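Local coordinates for angiotensin-converting enzyme (Anopheles gambiae, PDB 6S1Y), which is a zinc metallopeptidase of the angiotensin-converting enzyme family, probably cleaving dipeptides from the carboxyl ends of peptide substrates, at residues 434-439 against 496-501; 426-431 against 502-507; 251-256 against 483-488. All coordinates share one frame; numbering follows the deposited sequence.

Contact 1 (434-439 against 496-501); sequences FAYTLD and RYFVSY. With KSN ((2~{S})-2-[[(4~{S})-4-azanyl-5-oxidanyl-5-oxidanylidene-pentanoyl]amino]pentanedioic acid), chain H.
A435 and F498 have the nearest CA atoms of two roughly antiparallel helical segments, whose axes pass 8.6 Å apart at a crossing angle of -151°. The contact between them is entirely apolar. A435 points its methyl at the opposing helix, where CB lies 3.9 Å from F498 CB and meets the F498 ring at its edge, near the ring plane. The ring is swung along the other helix, with CG anti to the backbone N (chi1 -177°), which carries CD2 to 3.8 Å from Y436 CB. No hydrogen bond joins the segments.

The polar groups of Y497 and Y436 find their partners outside the two segments. Y497 contributes little to the packing; its ring leads away to the ligand KSN, and its OH donates to carboxylate atom O15 at 2.7 Å. That oxygen lies in the plane of the tyrosine ring, while KSN N01 sits over one face. Y436 OH is hydrogen-bonded to D208 OD1, on helix 203-233.

Helix 431-447 thus packs on helix 495-514, with helix 203-233 touching Y436 and F498 through V207. Helix 381-395, which carries the zinc ligand E385, meets Y497, and helix 455-467 borders F434, T437 and L438.

Contact 2 (426-431 against 502-507); sequences VTKLVF and VIQFQF
K428 reaches across to Q504 and F505, and these three side chains account for the whole contact, K428 giving up about 54 Å² and the other two roughly half of that each. The lysine begins with CG anti to its carbonyl carbon and then bends twice, at chi3 (70°) and chi4 (81°), so that its last two atoms curl toward helix 495-514. CE comes 3.0 Å from Q504 OE1, short for a carbon-oxygen pair, so the exact placing of the lysine end is somewhat doubtful. NZ lies 3.3 Å from the same oxygen, but the angle is poor and no hydrogen bond is made; a weak hydrogen bond links NZ to Y501 OH.

Q504 runs out extended beyond CG and meets the lysine obliquely. Its amide orientation has independent support: NE2 donates to D389 OD2, and weakly to S500 O, which turns OE1 to the lysine.

F505 supplies the apolar wall. Its CZ lies 4.3 Å from K428 CE, a loose contact with the methylene rather than with the charge, and its ring meets Y575 edge-to-face.

The contact is linked, through Q504 and D389, to helix 381-395, which supplies the third zinc ligand, E385. The side chain of Q504 is about 10 Å from the zinc ion and that of K428 about 8 Å from KSN. E385, with H357 and H361 of the HExxH helix, makes the zinc site characteristic of gluzincin peptidases.

Contact 3 (251-256 against 483-488); sequences NLWAQT and PAKYHV. With KSN ((2~{S})-2-[[(4~{S})-4-azanyl-5-oxidanyl-5-oxidanylidene-pentanoyl]amino]pentanedioic acid), chain H.
W253 lies across K485 at about a right angle, its indole offering one face to the lysine chain and its N-H edge to the backbone. K485 CD sits over the five-membered ring, 3.7 Å from its centroid and 9° off the normal, a CH-pi contact. NZ stands above the six-membered ring, 4.5 Å from its centroid, in a cation-pi interaction. L252 CB backs the other face. At the edge, W253 NE1 donates to A484 O at 2.8 Å in a nearly straight bond (169°); the acceptor lies in the indole plane, although the donor stands above that carbonyl's plane. A484 O also accepts from W159.

Q255 likewise crosses K485 at about a right angle. NZ meets a lone pair of Q255 OE1 in the amide plane at 2.7 Å, and both side chains then grip one ligand oxygen: KSN O19 accepts from K485 NZ at 2.9 Å and from Q255 NE2 at 3.0 Å. The amide positions the ammonium with one end and binds the carboxylate with the other, consistent with the pocket that holds a substrate carboxylate in ACE relatives. Y494 OH is also hydrogen-bonded to KSN. On the loop, N251 OD1 accepts from W253 N, forming an Asx turn.

Helix 149-163 touches W253 and A484 through Y160, helix 431-447 brings F434 against W253 and Q255, and K485 stands at the N-cap of helix 486-489.

How the contacts relate
All three contacts are buried, contact 1 most completely, whereas K428 of contact 2 and W253 of contact 3 are partly exposed. Their chemistry differs with the elements they join: contact 1 is apolar helix-on-helix packing; contact 2, farther along the same helix 495-514, rests on a bent lysine beside an amide; contact 3, loop against helix start, has hydrogen bonds across its segments. Contacts 1 and 3 both reach KSN and share a probable hydrogen bond, Y497 OH to H487 NE2 at 3.0 Å. Segment 426-431 meets contact 1 through F431, which packs on Y497 and Y501, and through K428 beside Y501; F431 also lies against Q255 and lines the pocket, though contact 2's touching residues stand back from it.

Contact 1 (434-439 against 496-501)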
loop_
_atom_site.group_PDB
_atom_site.type_symbol
_atom_site.label_atom_id
_atom_site.label_comp_id
_atom_site.label_asym_id
_atom_site.label_seq_id
_atom_site.Cartn_x
_atom_site.Cartn_y
_atom_site.Cartn_z
ATOM N N PHE A 434 -9.114 -2.615 -6.766
ATOM C CA PHE A 434 -7.790 -3.016 -7.213
ATOM C C PHE A 434 -7.091 -3.852 -6.153
ATOM O O PHE A 434 -6.597 -4.942 -6.439
ATOM C CB PHE A 434 -6.946 -1.788 -7.539
ATOM C CG PHE A 434 -5.516 -2.114 -7.865
ATOM C CD1 PHE A 434 -5.149 -2.470 -9.158
ATOM C CD2 PHE A 434 -4.547 -2.059 -6.892
ATOM C CE1 PHE A 434 -3.840 -2.752 -9.465
ATOM C CE2 PHE A 434 -3.236 -2.347 -7.189
ATOM C CZ PHE A 434 -2.879 -2.692 -8.477
ATOM N N ALA A 435 -6.989 -3.324 -4.926
ATOM C CA ALA A 435 -6.260 -4.026 -3.868
ATOM C C ALA A 435 -6.867 -5.400 -3.626
ATOM O O ALA A 435 -6.143 -6.387 -3.472
ATOM C CB ALA A 435 -6.269 -3.192 -2.587
ATOM N N TYR A 436 -8.201 -5.487 -3.645
ATOM C CA TYR A 436 -8.891 -6.763 -3.490
ATOM C C TYR A 436 -8.443 -7.783 -4.537
ATOM O O TYR A 436 -8.140 -8.931 -4.202
ATOM C CB TYR A 436 -10.406 -6.538 -3.586
ATOM C CG TYR A 436 -11.264 -7.785 -3.513
ATOM C CD1 TYR A 436 -11.392 -8.508 -2.328
ATOM C CD2 TYR A 436 -11.997 -8.216 -4.623
ATOM C CE1 TYR A 436 -12.212 -9.638 -2.271
ATOM C CE2 TYR A 436 -12.802 -9.324 -4.565
ATOM C CZ TYR A 436 -12.905 -10.043 -3.396
ATOM O OH TYR A 436 -13.729 -11.160 -3.358
ATOM N N THR A 437 -8.393 -7.381 -5.812
ATOM C CA THR A 437 -8.103 -8.349 -6.864
ATOM C C THR A 437 -6.679 -8.887 -6.778
ATOM O O THR A 437 -6.415 -9.997 -7.239
ATOM C CB THR A 437 -8.314 -7.742 -8.254
ATOM O OG1 THR A 437 -7.539 -6.550 -8.365
ATOM C CG2 THR A 437 -9.765 -7.393 -8.495
ATOM N N LEU A 438 -5.741 -8.115 -6.236
ATOM C CA LEU A 438 -4.357 -8.588 -6.225
ATOM C C LEU A 438 -4.184 -9.805 -5.312
ATOM O O LEU A 438 -3.486 -10.762 -5.672
ATOM C CB LEU A 438 -3.407 -7.477 -5.793
ATOM C CG LEU A 438 -2.921 -6.494 -6.847
ATOM C CD1 LEU A 438 -1.620 -5.862 -6.373
ATOM C CD2 LEU A 438 -2.703 -7.191 -8.181
ATOM N N ASP A 439 -4.774 -9.781 -4.119
ATOM C CA ASP A 439 -4.637 -10.955 -3.270
ATOM C C ASP A 439 -5.690 -12.007 -3.556
ATOM O O ASP A 439 -5.404 -13.201 -3.411
ATOM C CB ASP A 439 -4.616 -10.541 -1.799
ATOM C CG ASP A 439 -3.192 -10.102 -1.357
ATOM O OD1 ASP A 439 -2.302 -10.074 -2.232
ATOM O OD2 ASP A 439 -2.954 -9.815 -0.160
ATOM N N ARG A 496 -3.134 -5.922 3.089
ATOM C CA ARG A 496 -2.870 -4.831 4.032
ATOM C C ARG A 496 -3.435 -3.498 3.536
ATOM O O ARG A 496 -3.938 -2.694 4.334
ATOM C CB ARG A 496 -1.361 -4.689 4.272
ATOM C CG ARG A 496 -0.534 -4.507 3.004
ATOM C CD ARG A 496 0.971 -4.606 3.281
ATOM N NE ARG A 496 1.378 -5.929 3.743
ATOM C CZ ARG A 496 2.617 -6.228 4.141
ATOM N NH1 ARG A 496 3.547 -5.300 4.109
ATOM N NH2 ARG A 496 2.921 -7.454 4.573
ATOM N N TYR A 497 -3.340 -3.231 2.220
ATOM C CA TYR A 497 -3.772 -1.929 1.714
ATOM C C TYR A 497 -5.293 -1.863 1.591
ATOM O O TYR A 497 -5.897 -0.824 1.857
ATOM C CB TYR A 497 -3.087 -1.627 0.380
ATOM C CG TYR A 497 -1.565 -1.677 0.446
ATOM C CD1 TYR A 497 -0.819 -0.598 0.951
ATOM C CD2 TYR A 497 -0.872 -2.794 0.009
ATOM C CE1 TYR A 497 0.562 -0.649 1.012
ATOM C CE2 TYR A 497 0.509 -2.856 0.084
ATOM C CZ TYR A 497 1.218 -1.784 0.586
ATOM O OH TYR A 497 2.592 -1.840 0.632
ATOM N N PHE A 498 -5.938 -2.975 1.256
ATOM C CA PHE A 498 -7.394 -3.021 1.291
ATOM C C PHE A 498 -7.911 -2.731 2.699
ATOM O O PHE A 498 -8.801 -1.890 2.899
ATOM C CB PHE A 498 -7.881 -4.400 0.809
ATOM C CG PHE A 498 -9.379 -4.522 0.745
ATOM C CD1 PHE A 498 -10.119 -4.806 1.884
ATOM C CD2 PHE A 498 -10.052 -4.340 -0.452
ATOM C CE1 PHE A 498 -11.509 -4.912 1.821
ATOM C CE2 PHE A 498 -11.430 -4.443 -0.523
ATOM C CZ PHE A 498 -12.159 -4.726 0.628
ATOM N N VAL A 499 -7.366 -3.425 3.692
ATOM C CA VAL A 499 -7.791 -3.205 5.070
ATOM C C VAL A 499 -7.535 -1.762 5.475
ATOM O O VAL A 499 -8.407 -1.093 6.045
ATOM C CB VAL A 499 -7.077 -4.203 6.000
ATOM C CG1 VAL A 499 -7.430 -3.957 7.444
ATOM C CG2 VAL A 499 -7.474 -5.604 5.635
ATOM N N SER A 500 -6.341 -1.250 5.166
ATOM C CA SER A 500 -6.030 0.146 5.451
ATOM C C SER A 500 -7.068 1.100 4.878
ATOM O O SER A 500 -7.476 2.061 5.532
ATOM C CB SER A 500 -4.663 0.501 4.876
ATOM O OG SER A 500 -4.484 1.902 4.948
ATOM N N TYR A 501 -7.449 0.901 3.617
ATOM C CA TYR A 501 -8.344 1.856 2.971
ATOM C C TYR A 501 -9.745 1.818 3.574
ATOM O O TYR A 501 -10.450 2.830 3.523
ATOM C CB TYR A 501 -8.361 1.618 1.458
ATOM C CG TYR A 501 -7.319 2.461 0.752
ATOM C CD1 TYR A 501 -5.965 2.281 1.008
ATOM C CD2 TYR A 501 -7.686 3.461 -0.141
ATOM C CE1 TYR A 501 -4.999 3.061 0.391
ATOM C CE2 TYR A 501 -6.709 4.256 -0.772
ATOM C CZ TYR A 501 -5.377 4.051 -0.484
ATOM O OH TYR A 501 -4.418 4.813 -1.088
HETATM C C10 KSN H . 7.684 -2.722 1.338
HETATM C C13 KSN H . 4.608 0.754 1.591
HETATM C C17 KSN H . 1.236 1.185 -3.997
HETATM C C02 KSN H . 0.891 1.879 -2.674
HETATM C C03 KSN H . 1.842 1.596 -1.503
HETATM C C04 KSN H . 3.236 1.098 -1.848
HETATM C C05 KSN H . 4.402 2.000 -1.365
HETATM C C07 KSN H . 5.318 0.256 0.307
HETATM C C08 KSN H . 6.633 -0.464 0.576
HETATM C C09 KSN H . 6.445 -1.806 1.308
HETATM N N01 KSN H . -0.462 1.510 -2.243
HETATM N N06 KSN H . 5.402 1.549 -0.387
HETATM O O11 KSN H . 8.622 -2.535 0.502
HETATM O O12 KSN H . 7.778 -3.680 2.180
HETATM O O14 KSN H . 4.941 1.879 2.058
HETATM O O15 KSN H . 3.702 0.103 2.144
HETATM O O16 KSN H . 4.539 3.082 -1.854
HETATM O O18 KSN H . 2.041 1.767 -4.773
HETATM O O19 KSN H . 0.762 0.076 -4.365
#

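Contact 2 (426-431 against 502-507)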
loop_
_atom_site.group_PDB
_atom_site.type_symbol
_atom_site.label_atom_id
_atom_site.label_comp_id
_atom_site.label_asym_id
_atom_site.label_seq_id
_atom_site.Cartn_x
_atom_site.Cartn_y
_atom_site.Cartn_z
ATOM N N VAL A 426 -11.553 9.475 -7.012
ATOM C CA VAL A 426 -10.694 8.860 -8.008
ATOM C C VAL A 426 -9.315 8.586 -7.439
ATOM O O VAL A 426 -8.549 7.815 -8.022
ATOM C CB VAL A 426 -10.593 9.709 -9.291
ATOM C CG1 VAL A 426 -11.940 9.755 -9.985
ATOM C CG2 VAL A 426 -10.106 11.123 -9.011
ATOM N N THR A 427 -8.978 9.208 -6.311
ATOM C CA THR A 427 -7.702 8.976 -5.653
ATOM C C THR A 427 -7.764 7.734 -4.785
ATOM O O THR A 427 -6.850 6.913 -4.810
ATOM C CB THR A 427 -7.306 10.184 -4.781
ATOM O OG1 THR A 427 -7.214 11.365 -5.587
ATOM C CG2 THR A 427 -5.975 9.920 -4.078
ATOM N N LYS A 428 -8.836 7.593 -4.003
ATOM C CA LYS A 428 -8.917 6.584 -2.951
ATOM C C LYS A 428 -9.990 5.530 -3.166
ATOM O O LYS A 428 -9.738 4.357 -2.915
ATOM C CB LYS A 428 -9.148 7.255 -1.576
ATOM C CG LYS A 428 -8.113 8.370 -1.276
ATOM C CD LYS A 428 -7.923 8.640 0.199
ATOM C CE LYS A 428 -7.209 7.471 0.910
ATOM N NZ LYS A 428 -5.712 7.420 0.783
ATOM N N LEU A 429 -11.190 5.896 -3.612
ATOM C CA LEU A 429 -12.230 4.879 -3.657
ATOM C C LEU A 429 -11.901 3.803 -4.683
ATOM O O LEU A 429 -12.119 2.619 -4.424
ATOM C CB LEU A 429 -13.587 5.507 -3.945
ATOM C CG LEU A 429 -14.694 4.462 -3.948
ATOM C CD1 LEU A 429 -14.941 3.945 -2.544
ATOM C CD2 LEU A 429 -15.952 5.043 -4.517
ATOM N N VAL A 430 -11.371 4.186 -5.855
ATOM C CA VAL A 430 -11.129 3.210 -6.907
ATOM C C VAL A 430 -10.060 2.187 -6.531
ATOM O O VAL A 430 -9.932 1.144 -7.195
ATOM C CB VAL A 430 -10.722 3.903 -8.223
ATOM C CG1 VAL A 430 -11.762 4.935 -8.632
ATOM C CG2 VAL A 430 -9.378 4.537 -8.091
ATOM N N PHE A 431 -9.272 2.461 -5.500
ATOM C CA PHE A 431 -8.155 1.579 -5.139
ATOM C C PHE A 431 -8.643 0.299 -4.459
ATOM O O PHE A 431 -8.002 -0.754 -4.579
ATOM C CB PHE A 431 -7.180 2.383 -4.262
ATOM C CG PHE A 431 -6.066 1.573 -3.680
ATOM C CD1 PHE A 431 -4.933 1.299 -4.414
ATOM C CD2 PHE A 431 -6.137 1.128 -2.380
ATOM C CE1 PHE A 431 -3.916 0.554 -3.883
ATOM C CE2 PHE A 431 -5.120 0.364 -1.843
ATOM C CZ PHE A 431 -4.016 0.081 -2.601
ATOM N N VAL A 502 -10.137 0.715 4.204
ATOM C CA VAL A 502 -11.363 0.702 4.995
ATOM C C VAL A 502 -11.145 1.349 6.369
ATOM O O VAL A 502 -11.821 2.318 6.736
ATOM C CB VAL A 502 -11.885 -0.735 5.155
ATOM C CG1 VAL A 502 -13.158 -0.723 6.023
ATOM C CG2 VAL A 502 -12.130 -1.391 3.809
ATOM N N ILE A 503 -10.219 0.802 7.167
ATOM C CA ILE A 503 -10.154 1.224 8.570
ATOM C C ILE A 503 -9.622 2.635 8.704
ATOM O O ILE A 503 -9.923 3.319 9.690
ATOM C CB ILE A 503 -9.297 0.277 9.443
ATOM C CG1 ILE A 503 -7.819 0.371 9.078
ATOM C CG2 ILE A 503 -9.796 -1.133 9.310
ATOM C CD1 ILE A 503 -6.967 -0.619 9.832
ATOM N N GLN A 504 -8.822 3.106 7.748
ATOM C CA GLN A 504 -8.316 4.462 7.898
ATOM C C GLN A 504 -9.457 5.468 8.011
ATOM O O GLN A 504 -9.281 6.541 8.613
ATOM C CB GLN A 504 -7.375 4.843 6.757
ATOM C CG GLN A 504 -8.030 5.120 5.407
ATOM C CD GLN A 504 -6.977 5.400 4.309
ATOM O OE1 GLN A 504 -6.951 6.466 3.725
ATOM N NE2 GLN A 504 -6.116 4.426 4.053
ATOM N N PHE A 505 -10.631 5.169 7.446
ATOM C CA PHE A 505 -11.738 6.114 7.598
ATOM C C PHE A 505 -12.392 5.974 8.970
ATOM O O PHE A 505 -12.944 6.948 9.497
ATOM C CB PHE A 505 -12.755 5.933 6.456
ATOM C CG PHE A 505 -12.206 6.340 5.105
ATOM C CD1 PHE A 505 -11.528 5.428 4.302
ATOM C CD2 PHE A 505 -12.336 7.639 4.656
ATOM C CE1 PHE A 505 -10.999 5.820 3.070
ATOM C CE2 PHE A 505 -11.803 8.032 3.430
ATOM C CZ PHE A 505 -11.135 7.124 2.649
ATOM N N GLN A 506 -12.336 4.775 9.562
ATOM C CA GLN A 506 -12.735 4.620 10.960
ATOM C C GLN A 506 -11.804 5.400 11.883
ATOM O O GLN A 506 -12.264 6.103 12.784
ATOM C CB GLN A 506 -12.759 3.138 11.322
ATOM C CG GLN A 506 -13.748 2.336 10.491
ATOM C CD GLN A 506 -13.787 0.886 10.851
ATOM O OE1 GLN A 506 -13.264 0.028 10.119
ATOM N NE2 GLN A 506 -14.427 0.572 11.966
ATOM N N PHE A 507 -10.492 5.308 11.655
ATOM C CA PHE A 507 -9.517 6.063 12.442
ATOM C C PHE A 507 -9.713 7.566 12.242
ATOM O O PHE A 507 -9.726 8.341 13.207
ATOM C CB PHE A 507 -8.095 5.660 12.038
ATOM C CG PHE A 507 -7.728 4.218 12.349
ATOM C CD1 PHE A 507 -8.463 3.463 13.240
ATOM C CD2 PHE A 507 -6.609 3.649 11.773
ATOM C CE1 PHE A 507 -8.089 2.164 13.539
ATOM C CE2 PHE A 507 -6.230 2.346 12.063
ATOM C CZ PHE A 507 -6.970 1.601 12.942
#

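Contact 3 (251-256 against 483-488)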
loop_
_atom_site.group_PDB
_atom_site.type_symbol
_atom_site.label_atom_id
_atom_site.label_comp_id
_atom_site.label_asym_id
_atom_site.label_seq_id
_atom_site.Cartn_x
_atom_site.Cartn_y
_atom_site.Cartn_z
ATOM N N ASN A 251 -1.877 5.983 -14.569
ATOM C CA ASN A 251 -1.183 5.103 -13.632
ATOM C C ASN A 251 -1.015 3.744 -14.312
ATOM O O ASN A 251 -1.970 3.228 -14.884
ATOM C CB ASN A 251 -1.988 4.984 -12.334
ATOM C CG ASN A 251 -1.396 3.994 -11.373
ATOM O OD1 ASN A 251 -1.564 2.777 -11.530
ATOM N ND2 ASN A 251 -0.696 4.494 -10.353
ATOM N N LEU A 252 0.198 3.176 -14.257
ATOM C CA LEU A 252 0.502 1.979 -15.031
ATOM C C LEU A 252 -0.380 0.789 -14.653
ATOM O O LEU A 252 -0.608 -0.101 -15.482
ATOM C CB LEU A 252 1.966 1.580 -14.843
ATOM C CG LEU A 252 2.959 2.017 -15.918
ATOM C CD1 LEU A 252 4.365 1.673 -15.494
ATOM C CD2 LEU A 252 2.625 1.348 -17.239
ATOM N N TRP A 253 -0.854 0.727 -13.415
ATOM C CA TRP A 253 -1.696 -0.354 -12.948
ATOM C C TRP A 253 -3.158 0.054 -12.818
ATOM O O TRP A 253 -3.992 -0.776 -12.456
ATOM C CB TRP A 253 -1.146 -0.852 -11.611
ATOM C CG TRP A 253 0.330 -1.076 -11.709
ATOM C CD1 TRP A 253 0.951 -2.211 -12.120
ATOM C CD2 TRP A 253 1.369 -0.125 -11.422
ATOM N NE1 TRP A 253 2.316 -2.044 -12.096
ATOM C CE2 TRP A 253 2.597 -0.761 -11.689
ATOM C CE3 TRP A 253 1.377 1.197 -10.948
ATOM C CZ2 TRP A 253 3.817 -0.135 -11.483
ATOM C CZ3 TRP A 253 2.601 1.833 -10.765
ATOM C CH2 TRP A 253 3.808 1.162 -11.028
ATOM N N ALA A 254 -3.484 1.315 -13.110
ATOM C CA ALA A 254 -4.833 1.862 -12.928
ATOM C C ALA A 254 -5.316 1.700 -11.500
ATOM O O ALA A 254 -6.525 1.564 -11.261
ATOM C CB ALA A 254 -5.826 1.215 -13.895
ATOM N N GLN A 255 -4.394 1.709 -10.537
ATOM C CA GLN A 255 -4.795 1.463 -9.157
ATOM C C GLN A 255 -5.379 2.703 -8.496
ATOM O O GLN A 255 -6.208 2.592 -7.596
ATOM C CB GLN A 255 -3.605 0.945 -8.351
ATOM C CG GLN A 255 -2.488 1.940 -8.108
ATOM C CD GLN A 255 -1.294 1.265 -7.443
ATOM O OE1 GLN A 255 -0.718 0.324 -8.007
ATOM N NE2 GLN A 255 -0.971 1.671 -6.217
ATOM N N THR A 256 -4.931 3.886 -8.899
ATOM C CA THR A 256 -5.502 5.150 -8.466
ATOM C C THR A 256 -5.544 6.039 -9.699
ATOM O O THR A 256 -4.644 5.965 -10.547
ATOM C CB THR A 256 -4.682 5.815 -7.357
ATOM O OG1 THR A 256 -3.323 5.915 -7.778
ATOM C CG2 THR A 256 -4.716 4.979 -6.080
ATOM N N PRO A 483 3.542 -9.877 -12.400
ATOM C CA PRO A 483 4.797 -9.390 -11.781
ATOM C C PRO A 483 5.169 -7.961 -12.170
ATOM O O PRO A 483 6.094 -7.401 -11.574
ATOM C CB PRO A 483 5.860 -10.391 -12.274
ATOM C CG PRO A 483 5.071 -11.597 -12.701
ATOM C CD PRO A 483 3.778 -11.045 -13.261
ATOM N N ALA A 484 4.488 -7.371 -13.157
ATOM C CA ALA A 484 4.664 -5.971 -13.509
ATOM C C ALA A 484 4.259 -5.023 -12.388
ATOM O O ALA A 484 4.394 -3.810 -12.533
ATOM C CB ALA A 484 3.855 -5.641 -14.764
ATOM N N LYS A 485 3.739 -5.556 -11.289
ATOM C CA LYS A 485 3.357 -4.767 -10.118
ATOM C C LYS A 485 4.346 -5.087 -9.005
ATOM O O LYS A 485 4.596 -6.270 -8.725
ATOM C CB LYS A 485 1.922 -5.085 -9.702
ATOM C CG LYS A 485 1.464 -4.468 -8.412
ATOM C CD LYS A 485 1.419 -2.957 -8.486
ATOM C CE LYS A 485 1.148 -2.349 -7.106
ATOM N NZ LYS A 485 1.500 -0.875 -7.039
ATOM N N TYR A 486 4.911 -4.036 -8.390
ATOM C CA TYR A 486 6.036 -4.203 -7.479
ATOM C C TYR A 486 5.771 -5.311 -6.474
ATOM O O TYR A 486 6.575 -6.232 -6.325
ATOM C CB TYR A 486 6.353 -2.882 -6.723
ATOM C CG TYR A 486 7.434 -3.087 -5.658
ATOM C CD1 TYR A 486 8.765 -3.248 -6.010
ATOM C CD2 TYR A 486 7.106 -3.182 -4.314
ATOM C CE1 TYR A 486 9.753 -3.465 -5.050
ATOM C CE2 TYR A 486 8.104 -3.403 -3.337
ATOM C CZ TYR A 486 9.420 -3.539 -3.724
ATOM O OH TYR A 486 10.421 -3.759 -2.799
ATOM N N HIS A 487 4.637 -5.227 -5.767
ATOM C CA HIS A 487 4.397 -6.118 -4.631
ATOM C C HIS A 487 4.292 -7.581 -5.041
ATOM O O HIS A 487 4.455 -8.468 -4.190
ATOM C CB HIS A 487 3.125 -5.699 -3.897
ATOM C CG HIS A 487 3.166 -4.291 -3.406
ATOM N ND1 HIS A 487 3.303 -3.223 -4.256
ATOM C CD2 HIS A 487 3.139 -3.782 -2.154
ATOM C CE1 HIS A 487 3.337 -2.110 -3.550
ATOM N NE2 HIS A 487 3.242 -2.422 -2.270
ATOM N N VAL A 488 4.019 -7.855 -6.312
ATOM C CA VAL A 488 4.006 -9.231 -6.777
ATOM C C VAL A 488 5.431 -9.735 -6.972
ATOM O O VAL A 488 5.802 -10.797 -6.466
ATOM C CB VAL A 488 3.175 -9.343 -8.066
ATOM C CG1 VAL A 488 3.248 -10.752 -8.630
ATOM C CG2 VAL A 488 1.705 -8.990 -7.820
HETATM C C10 KSN H . 7.684 -2.722 1.338
HETATM C C13 KSN H . 4.608 0.754 1.591
HETATM C C17 KSN H . 1.236 1.185 -3.997
HETATM C C02 KSN H . 0.891 1.879 -2.674
HETATM C C03 KSN H . 1.842 1.596 -1.503
HETATM C C04 KSN H . 3.236 1.098 -1.848
HETATM C C05 KSN H . 4.402 2.000 -1.365
HETATM C C07 KSN H . 5.318 0.256 0.307
HETATM C C08 KSN H . 6.633 -0.464 0.576
HETATM C C09 KSN H . 6.445 -1.806 1.308
HETATM N N01 KSN H . -0.462 1.510 -2.243
HETATM N N06 KSN H . 5.402 1.549 -0.387
HETATM O O11 KSN H . 8.622 -2.535 0.502
HETATM O O12 KSN H . 7.778 -3.680 2.180
HETATM O O14 KSN H . 4.941 1.879 2.058
HETATM O O15 KSN H . 3.702 0.103 2.144
HETATM O O16 KSN H . 4.539 3.082 -1.854
HETATM O O18 KSN H . 2.041 1.767 -4.773
HETATM O O19 KSN H . 0.762 0.076 -4.365
#